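Local coordinates for putative carboxynorspermidine decarboxylase protein (Sinorhizobium meliloti, PDB 3MT1) that probably catalyses the pyridoxal 5'-phosphate-dependent decarboxylation of carboxynorspermidine and carboxyspermidine, yielding norspermidine and spermidine, at residues 34-42 / 321-329; 45-56 / 65-75. All coordinates share one frame; numbering follows the deposited sequence.

Overall arrangement
Both contacts meet at the first strands of the eight-stranded parallel beta/alpha barrel of this class-II decarboxylase. In contact 1 the loop after strand 31-35 (residues 36-41) meets 321-329, which follows strand 315-318 of the mixed sheet, so barrel and second domain are joined there. Contact 2, 45-56 with 65-75, lies within the barrel wall and is nested inside the chain loop closed by contact 1. Their centres are about 14 Å apart, and strands 31-35 and 54-57 are neighbours: Leu34 O lies 2.9 Å from Thr56 N. The sulfate site belongs to contact 1, whose Tyr324 side chain is about 4 Å from those of Glu233 and Asp269, predicted substrate-binding residues.

Contact 1. Residues 34-42 / 321-329; sequences LALKCFATW and AAGYTMVKK. With SO4 (sulfate ion), chain D.
Ala322 sets its carbonyl oxygen at the edge of the Phe39 ring, in the ring plane, with CD2 of Phe39 3.6 Å from O of Ala322. Gly323 follows, its CA 3.7 Å from Cys38 SG; a side chain here would crowd that sulfur, so glycine suits the place. Tyr324 is tied by its backbone N to Cys38 O (2.8 Å), a nearly straight bond (172°) on a lone pair in the carbonyl plane. With CG beside its own N (chi1 -63°), the ring lies face-on to CA and CB of Cys38 and alongside Lys37, and its OH donates to sulfate O2 at 2.9 Å. Replacing this tyrosine by an alanine would probably leave the sulfate without its phenolic donor and Cys38 without its aromatic cover. Met326, a selenomethionine, brings SE to 3.4 Å from Thr41 OG1 and its methyl CE against Phe39 CE2. Val327 then fills in with both branches, CG2 against Lys37 O and CG1 3.9 Å from Ala40 CB. The sulfate, probably from the crystallisation liquor, is also bound by backbone amides of Gly199, Gly232 and Glu233, consistent with a site that receives the cofactor phosphate, to which the tyrosine hydroxyl adds from the second domain.

Contact 2. Residues 45-56 / 65-75; sequences FDLMRDYMDGTT and LGRERFGKETH
Strands 54-56 and 73-75 run parallel, their axes 4.8 Å apart and within 3° of each other, as neighbours in a beta-alpha-beta crossover of the barrel whose connecting helix, 60-70, packs over them. Gly54 pairs with Glu73 where a side chain would strike Glu73 O, and its backbone angles themselves call for glycine. From the last turn of the helix, Phe70 is wedged between strand 54-56 and helix 45-49. Its CG stands anti to the backbone N (chi1 -164°), which brings one ring face over the methyl CG2 of Thr55, 3.3 Å from Phe70 CG, while the CD2 edge meets the face of Phe45 in an edge-to-face pair with planes at 61°. Threonine suits position 55 because its methyl meets the ring while OG1 reaches two waters, one bridging to His75 O, the other lying among Gly71 O and Glu73 O, which it cannot all serve at once. Gly66, without a side chain, lets the helix lie close, its CA 3.5 Å from Thr55 OG1. At the strand entrance the extended Lys72 lays CG over one face of the Arg49 guanidinium, and its NZ donates hydrogen bonds to two carbonyls of the type I turn 49-52, Arg49 O at 3.0 Å and Met52 O at 2.8 Å, almost in line with the latter C=O bond.

Contact 1. Residues 34-42 / 321-329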
loop_
_atom_site.group_PDB
_atom_site.type_symbol
_atom_site.label_atom_id
_atom_site.label_comp_id
_atom_site.label_asym_id
_atom_site.label_seq_id
_atom_site.Cartn_x
_atom_site.Cartn_y
_atom_site.Cartn_z
ATOM N N LEU B 34 -21.307 -9.075 0.562
ATOM C CA LEU B 34 -20.196 -8.257 1.048
ATOM C C LEU B 34 -19.173 -8.115 -0.076
ATOM O O LEU B 34 -18.746 -9.118 -0.623
ATOM C CB LEU B 34 -19.535 -8.933 2.262
ATOM C CG LEU B 34 -18.262 -8.335 2.873
ATOM C CD1 LEU B 34 -18.491 -6.857 3.310
ATOM C CD2 LEU B 34 -17.749 -9.172 4.041
ATOM N N ALA B 35 -18.781 -6.901 -0.426
ATOM C CA ALA B 35 -17.673 -6.734 -1.413
ATOM C C ALA B 35 -16.313 -6.924 -0.752
ATOM O O ALA B 35 -15.893 -6.073 0.038
ATOM C CB ALA B 35 -17.742 -5.390 -2.125
ATOM N N LEU B 36 -15.656 -8.056 -1.037
ATOM C CA LEU B 36 -14.401 -8.394 -0.370
ATOM C C LEU B 36 -13.241 -7.418 -0.672
ATOM O O LEU B 36 -12.325 -7.317 0.113
ATOM C CB LEU B 36 -14.022 -9.836 -0.611
ATOM C CG LEU B 36 -14.984 -10.910 -0.052
ATOM C CD1 LEU B 36 -14.390 -12.321 -0.170
ATOM C CD2 LEU B 36 -15.299 -10.642 1.414
ATOM N N LYS B 37 -13.314 -6.648 -1.764
ATOM C CA LYS B 37 -12.278 -5.647 -2.038
ATOM C C LYS B 37 -12.220 -4.553 -0.958
ATOM O O LYS B 37 -11.156 -3.973 -0.700
ATOM C CB LYS B 37 -12.366 -5.066 -3.456
ATOM C CG LYS B 37 -13.543 -4.181 -3.707
ATOM C CD LYS B 37 -13.653 -3.712 -5.178
ATOM C CE LYS B 37 -15.020 -3.022 -5.377
ATOM N NZ LYS B 37 -15.339 -2.740 -6.834
ATOM N N CYS B 38 -13.347 -4.297 -0.300
ATOM C CA CYS B 38 -13.415 -3.264 0.705
ATOM C C CYS B 38 -12.997 -3.809 2.076
ATOM O O CYS B 38 -12.268 -3.135 2.846
ATOM C CB CYS B 38 -14.826 -2.708 0.742
ATOM S SG CYS B 38 -15.207 -1.825 2.262
ATOM N N PHE B 39 -13.459 -5.036 2.374
ATOM C CA PHE B 39 -13.362 -5.604 3.733
ATOM C C PHE B 39 -13.393 -7.109 3.652
ATOM O O PHE B 39 -14.337 -7.666 3.147
ATOM C CB PHE B 39 -14.528 -5.138 4.561
ATOM C CG PHE B 39 -14.494 -5.596 5.984
ATOM C CD1 PHE B 39 -15.173 -6.777 6.377
ATOM C CD2 PHE B 39 -13.847 -4.829 6.954
ATOM C CE1 PHE B 39 -15.175 -7.203 7.728
ATOM C CE2 PHE B 39 -13.819 -5.249 8.305
ATOM C CZ PHE B 39 -14.495 -6.428 8.703
ATOM N N ALA B 40 -12.343 -7.747 4.152
ATOM C CA ALA B 40 -12.142 -9.178 4.055
ATOM C C ALA B 40 -11.543 -9.719 5.366
ATOM O O ALA B 40 -10.790 -10.699 5.399
ATOM C CB ALA B 40 -11.272 -9.486 2.865
ATOM N N THR B 41 -11.937 -9.092 6.469
ATOM C CA THR B 41 -11.463 -9.486 7.776
ATOM C C THR B 41 -12.327 -10.651 8.247
ATOM O O THR B 41 -13.312 -10.468 9.005
ATOM C CB THR B 41 -11.539 -8.325 8.714
ATOM O OG1 THR B 41 -10.659 -7.324 8.228
ATOM C CG2 THR B 41 -11.094 -8.705 10.111
ATOM N N TRP B 42 -11.924 -11.838 7.812
ATOM C CA TRP B 42 -12.784 -13.001 7.880
ATOM C C TRP B 42 -13.194 -13.468 9.288
ATOM O O TRP B 42 -14.251 -14.069 9.431
ATOM C CB TRP B 42 -12.239 -14.160 7.045
ATOM C CG TRP B 42 -10.818 -14.570 7.309
ATOM C CD1 TRP B 42 -9.686 -14.090 6.688
ATOM C CD2 TRP B 42 -10.382 -15.561 8.216
ATOM N NE1 TRP B 42 -8.590 -14.693 7.181
ATOM C CE2 TRP B 42 -8.979 -15.628 8.109
ATOM C CE3 TRP B 42 -11.040 -16.422 9.097
ATOM C CZ2 TRP B 42 -8.207 -16.507 8.885
ATOM C CZ3 TRP B 42 -10.277 -17.315 9.857
ATOM C CH2 TRP B 42 -8.874 -17.337 9.759
ATOM N N ALA B 321 -12.480 3.374 10.261
ATOM C CA ALA B 321 -11.297 2.873 9.631
ATOM C C ALA B 321 -11.389 1.452 9.062
ATOM O O ALA B 321 -10.362 0.862 8.779
ATOM C CB ALA B 321 -10.141 2.976 10.606
ATOM N N ALA B 322 -12.582 0.895 8.857
ATOM C CA ALA B 322 -12.669 -0.513 8.399
ATOM C C ALA B 322 -12.521 -0.746 6.887
ATOM O O ALA B 322 -11.962 -1.772 6.466
ATOM C CB ALA B 322 -13.940 -1.188 8.915
ATOM N N GLY B 323 -13.041 0.168 6.073
ATOM C CA GLY B 323 -13.056 -0.023 4.634
ATOM C C GLY B 323 -11.770 0.371 3.934
ATOM O O GLY B 323 -11.209 1.473 4.179
ATOM N N TYR B 324 -11.302 -0.510 3.045
ATOM C CA TYR B 324 -10.187 -0.189 2.173
ATOM C C TYR B 324 -8.951 0.161 3.010
ATOM O O TYR B 324 -8.055 0.897 2.562
ATOM C CB TYR B 324 -10.567 0.957 1.192
ATOM C CG TYR B 324 -11.688 0.571 0.261
ATOM C CD1 TYR B 324 -11.469 -0.321 -0.811
ATOM C CD2 TYR B 324 -12.997 1.031 0.488
ATOM C CE1 TYR B 324 -12.540 -0.719 -1.668
ATOM C CE2 TYR B 324 -14.062 0.658 -0.342
ATOM C CZ TYR B 324 -13.827 -0.200 -1.416
ATOM O OH TYR B 324 -14.906 -0.569 -2.201
ATOM N N THR B 325 -8.908 -0.351 4.234
ATOM C CA THR B 325 -7.753 -0.111 5.093
ATOM C C THR B 325 -7.013 -1.428 5.300
ATOM O O THR B 325 -5.924 -1.608 4.797
ATOM C CB THR B 325 -8.177 0.462 6.435
ATOM O OG1 THR B 325 -9.141 -0.436 7.027
ATOM C CG2 THR B 325 -8.787 1.888 6.254
HETATM N N MSE B 326 -7.648 -2.370 5.991
HETATM C CA MSE B 326 -7.037 -3.652 6.275
HETATM C C MSE B 326 -6.638 -4.419 5.035
HETATM O O MSE B 326 -5.643 -5.104 5.057
HETATM C CB MSE B 326 -7.949 -4.513 7.143
HETATM C CG MSE B 326 -7.677 -4.320 8.622
HETATM SE SE MSE B 326 -9.161 -4.787 9.859
HETATM C CE MSE B 326 -10.424 -3.451 9.177
ATOM N N VAL B 327 -7.407 -4.325 3.970
ATOM C CA VAL B 327 -7.125 -5.116 2.779
ATOM C C VAL B 327 -5.856 -4.637 2.013
ATOM O O VAL B 327 -5.414 -5.280 1.071
ATOM C CB VAL B 327 -8.323 -5.061 1.800
ATOM C CG1 VAL B 327 -9.481 -6.035 2.235
ATOM C CG2 VAL B 327 -8.787 -3.609 1.634
ATOM N N LYS B 328 -5.291 -3.496 2.410
ATOM C CA LYS B 328 -4.214 -2.931 1.632
ATOM C C LYS B 328 -3.087 -2.431 2.519
ATOM O O LYS B 328 -2.247 -1.670 2.090
ATOM C CB LYS B 328 -4.715 -1.880 0.625
ATOM C CG LYS B 328 -5.590 -0.766 1.204
ATOM C CD LYS B 328 -5.862 0.309 0.131
ATOM C CE LYS B 328 -7.247 0.166 -0.448
ATOM N NZ LYS B 328 -7.361 0.735 -1.789
ATOM N N LYS B 329 -3.056 -2.907 3.752
ATOM C CA LYS B 329 -1.978 -2.566 4.644
ATOM C C LYS B 329 -0.665 -3.191 4.210
ATOM O O LYS B 329 -0.631 -4.274 3.621
ATOM C CB LYS B 329 -2.332 -2.985 6.058
ATOM C CG LYS B 329 -2.556 -4.483 6.273
ATOM C CD LYS B 329 -2.974 -4.743 7.740
ATOM C CE LYS B 329 -3.756 -6.070 7.864
ATOM N NZ LYS B 329 -2.942 -7.152 7.231
HETATM S S SO4 D . -18.288 0.201 -2.076
HETATM O O1 SO4 D . -18.270 1.551 -2.621
HETATM O O2 SO4 D . -17.386 0.087 -0.944
HETATM O O3 SO4 D . -19.671 -0.009 -1.632
HETATM O O4 SO4 D . -17.958 -0.798 -3.103
#

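Contact 2. Residues 45-56 / 65-75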
loop_
_atom_site.group_PDB
_atom_site.type_symbol
_atom_site.label_atom_id
_atom_site.label_comp_id
_atom_site.label_asym_id
_atom_site.label_seq_id
_atom_site.Cartn_x
_atom_site.Cartn_y
_atom_site.Cartn_z
ATOM N N PHE B 45 -16.740 -12.847 9.811
ATOM C CA PHE B 45 -17.738 -13.374 8.897
ATOM C C PHE B 45 -18.874 -14.157 9.579
ATOM O O PHE B 45 -20.025 -14.103 9.148
ATOM C CB PHE B 45 -17.093 -14.247 7.831
ATOM C CG PHE B 45 -16.293 -13.486 6.817
ATOM C CD1 PHE B 45 -16.292 -12.101 6.794
ATOM C CD2 PHE B 45 -15.554 -14.159 5.866
ATOM C CE1 PHE B 45 -15.557 -11.426 5.866
ATOM C CE2 PHE B 45 -14.818 -13.451 4.909
ATOM C CZ PHE B 45 -14.829 -12.105 4.924
ATOM N N ASP B 46 -18.548 -14.882 10.639
ATOM C CA ASP B 46 -19.548 -15.624 11.399
ATOM C C ASP B 46 -20.614 -14.696 11.903
ATOM O O ASP B 46 -21.794 -15.039 11.871
ATOM C CB ASP B 46 -18.919 -16.438 12.544
ATOM C CG ASP B 46 -18.269 -17.740 12.034
ATOM O OD1 ASP B 46 -18.739 -18.239 10.979
ATOM O OD2 ASP B 46 -17.292 -18.262 12.656
ATOM N N LEU B 47 -20.214 -13.505 12.331
ATOM C CA LEU B 47 -21.204 -12.524 12.729
ATOM C C LEU B 47 -22.019 -11.978 11.545
ATOM O O LEU B 47 -23.222 -11.882 11.656
ATOM C CB LEU B 47 -20.612 -11.424 13.619
ATOM C CG LEU B 47 -21.422 -10.130 13.776
ATOM C CD1 LEU B 47 -22.616 -10.282 14.746
ATOM C CD2 LEU B 47 -20.508 -9.006 14.227
HETATM N N MSE B 48 -21.393 -11.698 10.406
HETATM C CA MSE B 48 -22.103 -11.104 9.268
HETATM C C MSE B 48 -22.974 -12.088 8.462
HETATM O O MSE B 48 -23.970 -11.684 7.857
HETATM C CB MSE B 48 -21.107 -10.414 8.326
HETATM C CG MSE B 48 -20.304 -9.365 8.998
HETATM SE SE MSE B 48 -18.791 -8.739 7.981
HETATM C CE MSE B 48 -19.713 -7.540 6.819
ATOM N N ARG B 49 -22.566 -13.354 8.432
ATOM C CA ARG B 49 -23.214 -14.401 7.644
ATOM C C ARG B 49 -24.757 -14.396 7.735
ATOM O O ARG B 49 -25.451 -14.413 6.715
ATOM C CB ARG B 49 -22.670 -15.786 8.074
ATOM C CG ARG B 49 -22.533 -16.778 6.945
ATOM C CD ARG B 49 -22.094 -18.177 7.361
ATOM N NE ARG B 49 -23.071 -19.164 6.867
ATOM C CZ ARG B 49 -22.785 -20.317 6.243
ATOM N NH1 ARG B 49 -21.516 -20.666 5.980
ATOM N NH2 ARG B 49 -23.781 -21.136 5.856
ATOM N N ASP B 50 -25.289 -14.381 8.955
ATOM C CA ASP B 50 -26.727 -14.552 9.115
ATOM C C ASP B 50 -27.559 -13.357 8.662
ATOM O O ASP B 50 -28.782 -13.437 8.656
ATOM C CB ASP B 50 -27.076 -14.940 10.547
ATOM C CG ASP B 50 -26.439 -16.258 10.964
ATOM O OD1 ASP B 50 -26.436 -17.219 10.149
ATOM O OD2 ASP B 50 -25.940 -16.328 12.106
ATOM N N TYR B 51 -26.897 -12.268 8.264
ATOM C CA TYR B 51 -27.592 -11.059 7.863
ATOM C C TYR B 51 -27.419 -10.763 6.396
ATOM O O TYR B 51 -28.070 -9.856 5.859
ATOM C CB TYR B 51 -27.138 -9.842 8.675
ATOM C CG TYR B 51 -27.292 -9.914 10.198
ATOM C CD1 TYR B 51 -28.428 -9.390 10.835
ATOM C CD2 TYR B 51 -26.282 -10.476 11.002
ATOM C CE1 TYR B 51 -28.548 -9.409 12.236
ATOM C CE2 TYR B 51 -26.396 -10.523 12.394
ATOM C CZ TYR B 51 -27.531 -9.974 13.013
ATOM O OH TYR B 51 -27.659 -10.011 14.398
HETATM N N MSE B 52 -26.541 -11.510 5.750
HETATM C CA MSE B 52 -26.239 -11.294 4.346
HETATM C C MSE B 52 -26.375 -12.550 3.507
HETATM O O MSE B 52 -26.704 -13.623 4.027
HETATM C CB MSE B 52 -24.861 -10.678 4.191
HETATM C CG MSE B 52 -24.736 -9.361 4.951
HETATM SE SE MSE B 52 -23.005 -8.513 4.637
HETATM C CE MSE B 52 -23.435 -7.559 3.065
ATOM N N ASP B 53 -26.142 -12.430 2.205
ATOM C CA ASP B 53 -26.439 -13.533 1.272
ATOM C C ASP B 53 -25.195 -14.129 0.604
ATOM O O ASP B 53 -25.333 -15.058 -0.199
ATOM C CB ASP B 53 -27.450 -13.083 0.203
ATOM C CG ASP B 53 -28.808 -12.736 0.796
ATOM O OD1 ASP B 53 -29.596 -13.682 1.067
ATOM O OD2 ASP B 53 -29.098 -11.520 0.992
ATOM N N GLY B 54 -24.009 -13.614 0.936
ATOM C CA GLY B 54 -22.778 -13.988 0.267
ATOM C C GLY B 54 -21.753 -12.865 0.082
ATOM O O GLY B 54 -21.790 -11.821 0.754
ATOM N N THR B 55 -20.847 -13.071 -0.851
ATOM C CA THR B 55 -19.717 -12.182 -1.054
ATOM C C THR B 55 -19.602 -11.990 -2.533
ATOM O O THR B 55 -20.071 -12.811 -3.290
ATOM C CB THR B 55 -18.361 -12.868 -0.571
ATOM O OG1 THR B 55 -18.098 -14.079 -1.322
ATOM C CG2 THR B 55 -18.426 -13.220 0.930
ATOM N N THR B 56 -18.993 -10.902 -2.953
ATOM C CA THR B 56 -18.592 -10.759 -4.341
ATOM C C THR B 56 -17.076 -10.460 -4.378
ATOM O O THR B 56 -16.552 -9.890 -3.465
ATOM C CB THR B 56 -19.438 -9.688 -5.068
ATOM O OG1 THR B 56 -19.154 -9.737 -6.469
ATOM C CG2 THR B 56 -19.130 -8.246 -4.545
ATOM N N LEU B 65 -11.633 -16.976 -0.670
ATOM C CA LEU B 65 -11.858 -16.565 0.696
ATOM C C LEU B 65 -13.352 -16.554 0.988
ATOM O O LEU B 65 -13.741 -17.000 2.050
ATOM C CB LEU B 65 -11.249 -15.182 0.999
ATOM C CG LEU B 65 -11.521 -14.611 2.389
ATOM C CD1 LEU B 65 -10.718 -15.329 3.468
ATOM C CD2 LEU B 65 -11.189 -13.193 2.424
ATOM N N GLY B 66 -14.178 -16.063 0.047
ATOM C CA GLY B 66 -15.617 -15.926 0.256
ATOM C C GLY B 66 -16.265 -17.298 0.344
ATOM O O GLY B 66 -17.100 -17.529 1.216
ATOM N N ARG B 67 -15.878 -18.209 -0.562
ATOM C CA ARG B 67 -16.370 -19.578 -0.517
ATOM C C ARG B 67 -15.959 -20.281 0.761
ATOM O O ARG B 67 -16.826 -20.792 1.460
ATOM C CB ARG B 67 -15.976 -20.396 -1.760
ATOM C CG ARG B 67 -16.288 -21.927 -1.685
ATOM C CD ARG B 67 -17.780 -22.302 -1.466
ATOM N NE ARG B 67 -18.607 -21.945 -2.623
ATOM C CZ ARG B 67 -19.746 -21.238 -2.584
ATOM N NH1 ARG B 67 -20.253 -20.796 -1.427
ATOM N NH2 ARG B 67 -20.391 -20.966 -3.718
ATOM N N GLU B 68 -14.668 -20.281 1.087
ATOM C CA GLU B 68 -14.182 -21.045 2.248
ATOM C C GLU B 68 -14.543 -20.496 3.607
ATOM O O GLU B 68 -14.720 -21.260 4.524
ATOM C CB GLU B 68 -12.676 -21.289 2.167
ATOM C CG GLU B 68 -12.337 -22.191 0.970
ATOM C CD GLU B 68 -10.867 -22.541 0.831
ATOM O OE1 GLU B 68 -10.060 -22.139 1.703
ATOM O OE2 GLU B 68 -10.515 -23.216 -0.160
ATOM N N ARG B 69 -14.666 -19.187 3.767
ATOM C CA ARG B 69 -14.864 -18.653 5.117
ATOM C C ARG B 69 -16.179 -17.920 5.230
ATOM O O ARG B 69 -16.598 -17.581 6.316
ATOM C CB ARG B 69 -13.765 -17.630 5.496
ATOM C CG ARG B 69 -12.358 -18.082 5.546
ATOM C CD ARG B 69 -12.148 -19.137 6.556
ATOM N NE ARG B 69 -10.765 -19.544 6.563
ATOM C CZ ARG B 69 -10.210 -20.289 7.518
ATOM N NH1 ARG B 69 -10.939 -20.707 8.563
ATOM N NH2 ARG B 69 -8.912 -20.599 7.432
ATOM N N PHE B 70 -16.802 -17.575 4.122
ATOM C CA PHE B 70 -18.054 -16.864 4.258
ATOM C C PHE B 70 -19.220 -17.756 3.933
ATOM O O PHE B 70 -20.202 -17.748 4.655
ATOM C CB PHE B 70 -18.087 -15.587 3.423
ATOM C CG PHE B 70 -19.202 -14.639 3.818
ATOM C CD1 PHE B 70 -20.535 -14.943 3.541
ATOM C CD2 PHE B 70 -18.916 -13.456 4.473
ATOM C CE1 PHE B 70 -21.540 -14.085 3.931
ATOM C CE2 PHE B 70 -19.926 -12.564 4.834
ATOM C CZ PHE B 70 -21.221 -12.865 4.564
ATOM N N GLY B 71 -19.101 -18.545 2.863
ATOM C CA GLY B 71 -20.153 -19.470 2.455
ATOM C C GLY B 71 -21.294 -18.762 1.760
ATOM O O GLY B 71 -21.156 -17.596 1.366
ATOM N N LYS B 72 -22.420 -19.461 1.619
ATOM C CA LYS B 72 -23.633 -18.937 0.962
ATOM C C LYS B 72 -23.334 -18.650 -0.529
ATOM O O LYS B 72 -22.602 -19.417 -1.146
ATOM C CB LYS B 72 -24.216 -17.716 1.705
ATOM C CG LYS B 72 -24.773 -17.995 3.144
ATOM C CD LYS B 72 -25.726 -16.849 3.579
ATOM C CE LYS B 72 -26.527 -17.167 4.842
ATOM N NZ LYS B 72 -27.473 -16.046 5.204
ATOM N N GLU B 73 -23.884 -17.591 -1.107
ATOM C CA GLU B 73 -23.646 -17.307 -2.518
ATOM C C GLU B 73 -22.311 -16.569 -2.740
ATOM O O GLU B 73 -22.017 -15.559 -2.066
ATOM C CB GLU B 73 -24.796 -16.456 -3.088
ATOM C CG GLU B 73 -25.487 -17.118 -4.287
ATOM C CD GLU B 73 -26.521 -16.244 -4.972
ATOM O OE1 GLU B 73 -27.673 -16.181 -4.451
ATOM O OE2 GLU B 73 -26.174 -15.667 -6.033
ATOM N N THR B 74 -21.503 -17.057 -3.678
ATOM C CA THR B 74 -20.272 -16.360 -4.047
ATOM C C THR B 74 -20.298 -15.918 -5.502
ATOM O O THR B 74 -20.579 -16.716 -6.397
ATOM C CB THR B 74 -18.958 -17.202 -3.750
ATOM O OG1 THR B 74 -18.619 -17.984 -4.892
ATOM C CG2 THR B 74 -19.120 -18.107 -2.537
ATOM N N HIS B 75 -20.014 -14.643 -5.724
ATOM C CA HIS B 75 -19.977 -14.052 -7.078
ATOM C C HIS B 75 -18.556 -13.705 -7.410
ATOM O O HIS B 75 -17.826 -13.174 -6.568
ATOM C CB HIS B 75 -20.826 -12.783 -7.173
ATOM C CG HIS B 75 -22.299 -13.039 -7.197
ATOM N ND1 HIS B 75 -23.197 -12.161 -7.772
ATOM C CD2 HIS B 75 -23.032 -14.088 -6.735
ATOM C CE1 HIS B 75 -24.423 -12.642 -7.631
ATOM N NE2 HIS B 75 -24.347 -13.815 -7.016
HETATM O O HOH W 1 -19.364 -17.530 8.430
HETATM O O HOH W 2 -17.097 -13.567 -3.835
HETATM O O HOH W 3 -19.493 -16.060 -0.291
#